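Local coordinates for 3-dehydroshikimate dehydratase (Bacillus anthracis, PDB 3DX5), which converts 3-dehydroshikimate to 3,4-dihydroxybenzoate with the help of manganese, a step in the biosynthesis of the siderophore petrobactin, at residues A[167-175]-A[190-201]. Sequence-based numbering, arbitrary orientation. Where two conformers were deposited one is given.
Sequences LKINLDFLH and LRPWIQHYHFKN. With MN (manganese (II) ion), chain B; DHB (3,4-dihydroxybenzoic acid), chain D.
Adjacent parallel TIM-barrel strands 167-172 and 194-199 carry half of the protein's manganese ligands at their C-terminal ends. Backbone hydrogen bonds join them, including Leu171 N to His196 O (2.9 Å) and His198 N to Leu171 O (3.0 Å). A beta bulge shifts the register after Ile169.

Asp172 OD2 (2.1 Å) and His198 ND1 (2.3 Å) bind the manganese, alongside Glu142 and Glu253. OD2 lies at the edge of the His198 imidazole, in its plane. The Asn170 amide stands nearly upright on that ring, planes 86° apart, with ND2 over its centre. Glu33 accepts a hydrogen bond from His198 NE2, helping fix the ring's rotation.

Lys200 forms a salt bridge to Asp172 through a weak NZ to OD1 bond (3.1 Å); NZ lies nearer OD2 (2.7 Å) and also hydrogen-bonds Glu253. Its chain bends only at the last torsion (chi4 -64°), which brings NZ to metal-bound O3 of the product, dihydroxybenzoate (2.8 Å). His175 NE2 and product O4 share a hydrogen bond of 2.8 Å. One water ties Asp172 OD1 to His198 O, Leu174 N and Lys200 N.

On the sheet face opposite Asp172 and His198, Leu171 CD2 packs on Ile194 CD1. Phe173, starting the next helix, joins Tyr197 and Phe199 in an aromatic cluster toward helices 183-190 and 236-243. Metal-binding and substrate-binding residues at the C-terminal mouth are typical of xylose isomerase-like TIM barrels.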
ATOM      1  N   LEU A 167     -14.327 -24.920   2.569  1.00 11.05           N
ATOM      2  CA  LEU A 167     -13.375 -24.366   1.589  1.00 10.52           C
ATOM      3  C   LEU A 167     -14.165 -23.991   0.351  1.00 10.88           C
ATOM      4  O   LEU A 167     -14.868 -24.838  -0.248  1.00 10.35           O
ATOM      5  CB  LEU A 167     -12.321 -25.401   1.206  1.00 10.36           C
ATOM      6  CG  LEU A 167     -11.272 -24.810   0.263  1.00  9.31           C
ATOM      7  CD1 LEU A 167     -10.533 -23.688   1.027  1.00  6.90           C
ATOM      8  CD2 LEU A 167     -10.329 -25.939  -0.149  1.00 11.18           C
ATOM      9  N   LYS A 168     -14.057 -22.730  -0.040  1.00 10.25           N
ATOM     10  CA  LYS A 168     -14.832 -22.238  -1.176  1.00 10.31           C
ATOM     11  C   LYS A 168     -13.884 -21.471  -2.082  1.00 10.23           C
ATOM     12  O   LYS A 168     -12.686 -21.458  -1.804  1.00  9.54           O
ATOM     13  CB  LYS A 168     -15.971 -21.361  -0.674  1.00 10.08           C
ATOM     14  CG  LYS A 168     -16.949 -22.117   0.251  1.00 10.38           C
ATOM     15  CD  LYS A 168     -17.772 -23.172  -0.540  1.00 13.51           C
ATOM     16  CE  LYS A 168     -18.712 -23.908   0.399  1.00 16.13           C
ATOM     17  NZ  LYS A 168     -19.548 -24.848  -0.354  1.00 14.09           N
ATOM     18  N   ILE A 169     -14.408 -20.872  -3.155  1.00 10.50           N
ATOM     19  CA  ILE A 169     -13.597 -20.162  -4.161  1.00 10.36           C
ATOM     20  C   ILE A 169     -14.102 -18.712  -4.358  1.00 10.74           C
ATOM     21  O   ILE A 169     -15.324 -18.461  -4.501  1.00 10.52           O
ATOM     22  CB  ILE A 169     -13.662 -20.893  -5.552  1.00 10.71           C
ATOM     23  CG1 ILE A 169     -13.036 -22.324  -5.480  1.00 10.66           C
ATOM     24  CG2 ILE A 169     -12.981 -20.055  -6.701  1.00 10.74           C
ATOM     25  CD1 ILE A 169     -11.508 -22.346  -5.233  1.00 10.39           C
ATOM     26  N   ASN A 170     -13.144 -17.790  -4.446  1.00  9.70           N
ATOM     27  CA  ASN A 170     -13.368 -16.465  -4.992  1.00  9.92           C
ATOM     28  C   ASN A 170     -12.864 -16.496  -6.436  1.00 10.72           C
ATOM     29  O   ASN A 170     -11.631 -16.554  -6.675  1.00 10.46           O
ATOM     30  CB  ASN A 170     -12.593 -15.379  -4.216  1.00  9.93           C
ATOM     31  CG  ASN A 170     -12.878 -13.984  -4.771  1.00 11.38           C
ATOM     32  OD1 ASN A 170     -13.951 -13.745  -5.311  1.00 11.02           O
ATOM     33  ND2 ASN A 170     -11.905 -13.107  -4.715  1.00 14.37           N
ATOM     34  N   LEU A 171     -13.794 -16.457  -7.400  1.00 10.82           N
ATOM     35  CA  LEU A 171     -13.425 -16.662  -8.816  1.00 10.95           C
ATOM     36  C   LEU A 171     -13.018 -15.316  -9.439  1.00 10.83           C
ATOM     37  O   LEU A 171     -13.854 -14.428  -9.624  1.00 10.37           O
ATOM     38  CB  LEU A 171     -14.578 -17.303  -9.594  1.00 10.62           C
ATOM     39  CG  LEU A 171     -14.286 -17.649 -11.060  1.00 12.62           C
ATOM     40  CD1 LEU A 171     -12.978 -18.356 -11.233  1.00 12.10           C
ATOM     41  CD2 LEU A 171     -15.400 -18.533 -11.574  1.00 13.19           C
ATOM     42  N   ASP A 172     -11.731 -15.171  -9.756  1.00 10.84           N
ATOM     43  CA  ASP A 172     -11.208 -13.915 -10.331  1.00 10.89           C
ATOM     44  C   ASP A 172     -11.015 -14.219 -11.826  1.00 11.42           C
ATOM     45  O   ASP A 172     -10.052 -14.877 -12.228  1.00 11.23           O
ATOM     46  CB  ASP A 172      -9.911 -13.542  -9.598  1.00 11.10           C
ATOM     47  CG  ASP A 172      -9.334 -12.192 -10.025  1.00 13.05           C
ATOM     48  OD1 ASP A 172      -9.362 -11.841 -11.223  1.00 12.52           O
ATOM     49  OD2 ASP A 172      -8.808 -11.493  -9.140  1.00 14.14           O
ATOM     50  N   PHE A 173     -11.984 -13.791 -12.638  1.00 11.74           N
ATOM     51  CA  PHE A 173     -12.036 -14.148 -14.049  1.00 11.79           C
ATOM     52  C   PHE A 173     -10.835 -13.714 -14.885  1.00 12.28           C
ATOM     53  O   PHE A 173     -10.397 -14.470 -15.758  1.00 13.20           O
ATOM     54  CB  PHE A 173     -13.332 -13.616 -14.682  1.00 11.91           C
ATOM     55  CG  PHE A 173     -14.546 -14.388 -14.270  1.00 12.28           C
ATOM     56  CD1 PHE A 173     -14.799 -15.653 -14.811  1.00 11.85           C
ATOM     57  CD2 PHE A 173     -15.413 -13.871 -13.303  1.00  9.80           C
ATOM     58  CE1 PHE A 173     -15.938 -16.373 -14.430  1.00 12.94           C
ATOM     59  CE2 PHE A 173     -16.543 -14.576 -12.927  1.00 11.09           C
ATOM     60  CZ  PHE A 173     -16.815 -15.821 -13.481  1.00 11.56           C
ATOM     61  N   LEU A 174     -10.323 -12.519 -14.646  1.00 10.99           N
ATOM     62  CA  LEU A 174      -9.087 -12.093 -15.292  1.00 11.92           C
ATOM     63  C   LEU A 174      -7.966 -13.141 -15.119  1.00 11.95           C
ATOM     64  O   LEU A 174      -7.326 -13.546 -16.089  1.00 11.95           O
ATOM     65  CB  LEU A 174      -8.622 -10.724 -14.724  1.00 11.62           C
ATOM     66  CG  LEU A 174      -7.392 -10.035 -15.372  1.00 13.41           C
ATOM     67  CD1 LEU A 174      -6.081 -10.731 -14.908  1.00 12.18           C
ATOM     68  CD2 LEU A 174      -7.530 -10.001 -16.881  1.00 10.16           C
ATOM     69  N   HIS A 175      -7.715 -13.565 -13.882  1.00 11.56           N
ATOM     70  CA  HIS A 175      -6.649 -14.507 -13.642  1.00 12.27           C
ATOM     71  C   HIS A 175      -6.923 -15.871 -14.213  1.00 12.99           C
ATOM     72  O   HIS A 175      -5.999 -16.570 -14.607  1.00 13.37           O
ATOM     73  CB  HIS A 175      -6.286 -14.571 -12.155  1.00 11.99           C
ATOM     74  CG  HIS A 175      -5.690 -13.287 -11.667  1.00 12.05           C
ATOM     75  ND1 HIS A 175      -4.620 -12.689 -12.304  1.00 11.02           N
ATOM     76  CD2 HIS A 175      -6.053 -12.451 -10.665  1.00 12.70           C
ATOM     77  CE1 HIS A 175      -4.323 -11.557 -11.684  1.00 12.70           C
ATOM     78  NE2 HIS A 175      -5.175 -11.389 -10.686  1.00 12.27           N
ATOM     79  N   LEU A 190     -16.276 -24.776 -11.626  1.00 10.99           N
ATOM     80  CA  LEU A 190     -16.049 -24.385 -10.226  1.00 11.26           C
ATOM     81  C   LEU A 190     -17.319 -24.026  -9.446  1.00 11.58           C
ATOM     82  O   LEU A 190     -17.248 -23.825  -8.225  1.00 10.46           O
ATOM     83  CB  LEU A 190     -15.042 -23.229 -10.119  1.00 11.68           C
ATOM     84  CG  LEU A 190     -13.579 -23.584 -10.453  1.00 11.64           C
ATOM     85  CD1 LEU A 190     -12.809 -22.303 -10.740  1.00 10.93           C
ATOM     86  CD2 LEU A 190     -12.961 -24.389  -9.297  1.00 10.59           C
ATOM     87  N   ARG A 191     -18.456 -23.959 -10.152  1.00 10.58           N
ATOM     88  CA  ARG A 191     -19.725 -23.569  -9.545  1.00 11.03           C
ATOM     89  C   ARG A 191     -20.063 -24.115  -8.132  1.00 11.73           C
ATOM     90  O   ARG A 191     -20.510 -23.339  -7.284  1.00 11.67           O
ATOM     91  CB  ARG A 191     -20.924 -23.788 -10.489  1.00 10.58           C
ATOM     92  CG  ARG A 191     -22.122 -22.894 -10.046  1.00 10.85           C
ATOM     93  CD  ARG A 191     -23.310 -22.970 -10.997  1.00 13.38           C
ATOM     94  NE  ARG A 191     -24.417 -22.146 -10.499  1.00 15.21           N
ATOM     95  CZ  ARG A 191     -25.438 -21.717 -11.239  1.00 15.96           C
ATOM     96  NH1 ARG A 191     -25.517 -22.024 -12.536  1.00 11.49           N
ATOM     97  NH2 ARG A 191     -26.391 -20.987 -10.671  1.00 14.45           N
ATOM     98  N   PRO A 192     -19.875 -25.427  -7.881  1.00 12.04           N
ATOM     99  CA  PRO A 192     -20.224 -25.947  -6.561  1.00 12.93           C
ATOM    100  C   PRO A 192     -19.470 -25.294  -5.392  1.00 13.76           C
ATOM    101  O   PRO A 192     -19.973 -25.330  -4.270  1.00 14.60           O
ATOM    102  CB  PRO A 192     -19.859 -27.438  -6.652  1.00 13.26           C
ATOM    103  CG  PRO A 192     -20.020 -27.774  -8.104  1.00 12.31           C
ATOM    104  CD  PRO A 192     -19.461 -26.517  -8.794  1.00 12.33           C
ATOM    105  N   TRP A 193     -18.303 -24.696  -5.656  1.00 13.02           N
ATOM    106  CA  TRP A 193     -17.478 -24.066  -4.612  1.00 12.86           C
ATOM    107  C   TRP A 193     -17.482 -22.539  -4.605  1.00 12.46           C
ATOM    108  O   TRP A 193     -16.952 -21.922  -3.707  1.00 12.75           O
ATOM    109  CB  TRP A 193     -16.025 -24.541  -4.745  1.00 13.04           C
ATOM    110  CG  TRP A 193     -15.914 -25.999  -4.582  1.00 14.78           C
ATOM    111  CD1 TRP A 193     -15.796 -26.682  -3.403  1.00 14.60           C
ATOM    112  CD2 TRP A 193     -15.959 -26.996  -5.627  1.00 15.47           C
ATOM    113  NE1 TRP A 193     -15.733 -28.035  -3.651  1.00 17.19           N
ATOM    114  CE2 TRP A 193     -15.833 -28.257  -5.002  1.00 18.51           C
ATOM    115  CE3 TRP A 193     -16.080 -26.939  -7.027  1.00 15.61           C
ATOM    116  CZ2 TRP A 193     -15.833 -29.477  -5.735  1.00 20.04           C
ATOM    117  CZ3 TRP A 193     -16.087 -28.143  -7.757  1.00 17.15           C
ATOM    118  CH2 TRP A 193     -15.956 -29.392  -7.109  1.00 19.64           C
ATOM    119  N   ILE A 194     -18.069 -21.912  -5.608  1.00 12.08           N
ATOM    120  CA  ILE A 194     -17.932 -20.450  -5.725  1.00 12.25           C
ATOM    121  C   ILE A 194     -18.808 -19.716  -4.697  1.00 12.12           C
ATOM    122  O   ILE A 194     -19.982 -20.053  -4.550  1.00 11.09           O
ATOM    123  CB  ILE A 194     -18.316 -19.983  -7.141  1.00 12.44           C
ATOM    124  CG1 ILE A 194     -17.246 -20.435  -8.149  1.00 12.33           C
ATOM    125  CG2 ILE A 194     -18.566 -18.402  -7.217  1.00 12.64           C
ATOM    126  CD1 ILE A 194     -17.765 -20.293  -9.541  1.00 13.34           C
ATOM    127  N   GLN A 195     -18.259 -18.703  -4.021  0.50 11.92           N
ATOM    128  CA  GLN A 195     -19.090 -17.863  -3.137  0.50 12.38           C
ATOM    129  C   GLN A 195     -18.981 -16.374  -3.452  0.50 11.89           C
ATOM    130  O   GLN A 195     -19.730 -15.559  -2.892  0.50 11.45           O
ATOM    131  CB  GLN A 195     -18.739 -18.101  -1.670  0.50 12.61           C
ATOM    132  CG  GLN A 195     -18.999 -19.524  -1.206  0.50 16.83           C
ATOM    133  CD  GLN A 195     -20.431 -19.759  -0.785  0.50 21.11           C
ATOM    134  OE1 GLN A 195     -21.345 -19.805  -1.609  0.50 21.84           O
ATOM    135  NE2 GLN A 195     -20.634 -19.927   0.521  0.50 23.33           N
ATOM    136  N   HIS A 196     -18.049 -16.017  -4.340  1.00 10.82           N
ATOM    137  CA  HIS A 196     -17.741 -14.600  -4.617  1.00 10.35           C
ATOM    138  C   HIS A 196     -17.009 -14.496  -5.948  1.00 10.48           C
ATOM    139  O   HIS A 196     -16.362 -15.468  -6.397  1.00 10.24           O
ATOM    140  CB  HIS A 196     -16.862 -14.004  -3.478  1.00 10.56           C
ATOM    141  CG  HIS A 196     -17.092 -12.539  -3.189  1.00 10.93           C
ATOM    142  ND1 HIS A 196     -16.655 -11.526  -4.018  1.00 13.36           N
ATOM    143  CD2 HIS A 196     -17.635 -11.923  -2.114  1.00 11.75           C
ATOM    144  CE1 HIS A 196     -16.945 -10.352  -3.483  1.00 12.01           C
ATOM    145  NE2 HIS A 196     -17.538 -10.568  -2.321  1.00 14.07           N
ATOM    146  N   TYR A 197     -17.117 -13.344  -6.600  1.00  9.48           N
ATOM    147  CA  TYR A 197     -16.303 -13.083  -7.816  1.00 10.61           C
ATOM    148  C   TYR A 197     -15.477 -11.808  -7.667  1.00 10.54           C
ATOM    149  O   TYR A 197     -15.834 -10.924  -6.907  1.00 10.45           O
ATOM    150  CB  TYR A 197     -17.157 -12.891  -9.078  1.00  8.83           C
ATOM    151  CG  TYR A 197     -18.267 -13.892  -9.222  1.00 10.11           C
ATOM    152  CD1 TYR A 197     -18.019 -15.159  -9.746  1.00 10.18           C
ATOM    153  CD2 TYR A 197     -19.589 -13.566  -8.830  1.00 11.26           C
ATOM    154  CE1 TYR A 197     -19.040 -16.096  -9.874  1.00  7.92           C
ATOM    155  CE2 TYR A 197     -20.618 -14.482  -8.977  1.00  8.90           C
ATOM    156  CZ  TYR A 197     -20.323 -15.751  -9.490  1.00 10.61           C
ATOM    157  OH  TYR A 197     -21.334 -16.684  -9.642  1.00 12.26           O
ATOM    158  N   HIS A 198     -14.404 -11.725  -8.448  1.00 10.97           N
ATOM    159  CA  HIS A 198     -13.671 -10.486  -8.736  1.00 12.21           C
ATOM    160  C   HIS A 198     -13.772 -10.242 -10.222  1.00 11.47           C
ATOM    161  O   HIS A 198     -13.510 -11.159 -11.011  1.00 11.54           O
ATOM    162  CB  HIS A 198     -12.181 -10.638  -8.354  1.00 11.50           C
ATOM    163  CG  HIS A 198     -11.906 -10.371  -6.907  1.00 12.56           C
ATOM    164  ND1 HIS A 198     -10.628 -10.380  -6.369  1.00 10.76           N
ATOM    165  CD2 HIS A 198     -12.748 -10.074  -5.886  1.00 10.91           C
ATOM    166  CE1 HIS A 198     -10.702 -10.087  -5.081  1.00 11.61           C
ATOM    167  NE2 HIS A 198     -11.977  -9.900  -4.763  1.00 10.67           N
ATOM    168  N   PHE A 199     -14.116  -9.016 -10.602  1.00 10.59           N
ATOM    169  CA  PHE A 199     -14.208  -8.613 -11.994  1.00 10.18           C
ATOM    170  C   PHE A 199     -13.156  -7.524 -12.248  1.00 10.76           C
ATOM    171  O   PHE A 199     -13.243  -6.431 -11.675  1.00  9.50           O
ATOM    172  CB  PHE A 199     -15.577  -7.955 -12.279  1.00  9.83           C
ATOM    173  CG  PHE A 199     -16.759  -8.921 -12.433  1.00 11.32           C
ATOM    174  CD1 PHE A 199     -16.640 -10.284 -12.180  1.00 11.21           C
ATOM    175  CD2 PHE A 199     -18.013  -8.419 -12.762  1.00 11.14           C
ATOM    176  CE1 PHE A 199     -17.747 -11.141 -12.309  1.00 11.54           C
ATOM    177  CE2 PHE A 199     -19.127  -9.258 -12.901  1.00 12.54           C
ATOM    178  CZ  PHE A 199     -18.992 -10.630 -12.675  1.00 11.77           C
ATOM    179  N   LYS A 200     -12.179  -7.784 -13.110  1.00 10.56           N
ATOM    180  CA  LYS A 200     -11.309  -6.697 -13.579  1.00 10.65           C
ATOM    181  C   LYS A 200     -10.880  -7.075 -14.992  1.00 11.00           C
ATOM    182  O   LYS A 200     -11.071  -8.224 -15.410  1.00 10.42           O
ATOM    183  CB  LYS A 200     -10.109  -6.436 -12.617  1.00  9.92           C
ATOM    184  CG  LYS A 200      -9.164  -7.660 -12.360  1.00 11.10           C
ATOM    185  CD  LYS A 200      -7.968  -7.221 -11.479  1.00  7.95           C
ATOM    186  CE  LYS A 200      -6.961  -8.367 -11.232  1.00 12.28           C
ATOM    187  NZ  LYS A 200      -7.564  -9.502 -10.445  1.00  8.58           N
ATOM    188  N   ASN A 201     -10.294  -6.144 -15.736  1.00 10.30           N
ATOM    189  CA  ASN A 201      -9.949  -6.431 -17.133  1.00 11.48           C
ATOM    190  C   ASN A 201      -8.627  -5.784 -17.490  1.00 12.14           C
ATOM    191  O   ASN A 201      -8.131  -4.918 -16.756  1.00 12.32           O
ATOM    192  CB  ASN A 201     -11.057  -5.943 -18.090  1.00 10.42           C
ATOM    193  CG  ASN A 201     -11.203  -6.849 -19.316  1.00 11.52           C
ATOM    194  OD1 ASN A 201     -10.292  -7.639 -19.630  1.00 11.88           O
ATOM    195  ND2 ASN A 201     -12.349  -6.754 -20.003  1.00  6.40           N
TER
HETATM  196 MN    MN B 287      -8.543 -10.483  -7.274  1.00 13.95          MN
HETATM  197  C1  DHB D 289      -4.639  -8.764  -4.945  1.00 18.25           C
HETATM  198  C2  DHB D 289      -5.681  -9.318  -5.682  1.00 18.29           C
HETATM  199  C3  DHB D 289      -5.561  -9.483  -7.066  1.00 18.33           C
HETATM  200  O3  DHB D 289      -6.541 -10.024  -7.857  1.00 15.67           O
HETATM  201  C4  DHB D 289      -4.305  -9.089  -7.709  1.00 20.66           C
HETATM  202  O4  DHB D 289      -4.224  -9.272  -9.045  1.00 20.45           O
HETATM  203  C5  DHB D 289      -3.258  -8.564  -6.957  1.00 19.34           C
HETATM  204  C6  DHB D 289      -3.443  -8.403  -5.572  1.00 20.09           C
HETATM  205  C   DHB D 289      -4.813  -8.579  -3.447  1.00 18.97           C
HETATM  206  O1  DHB D 289      -3.927  -8.137  -2.709  1.00 18.58           O
HETATM  207  O2  DHB D 289      -5.981  -8.882  -2.885  1.00 18.36           O
HETATM  208  O   HOH W   1     -20.864 -23.195  -2.278  1.00 26.10           O
HETATM  209  O   HOH W   2     -11.252 -10.596 -12.620  1.00 10.34           O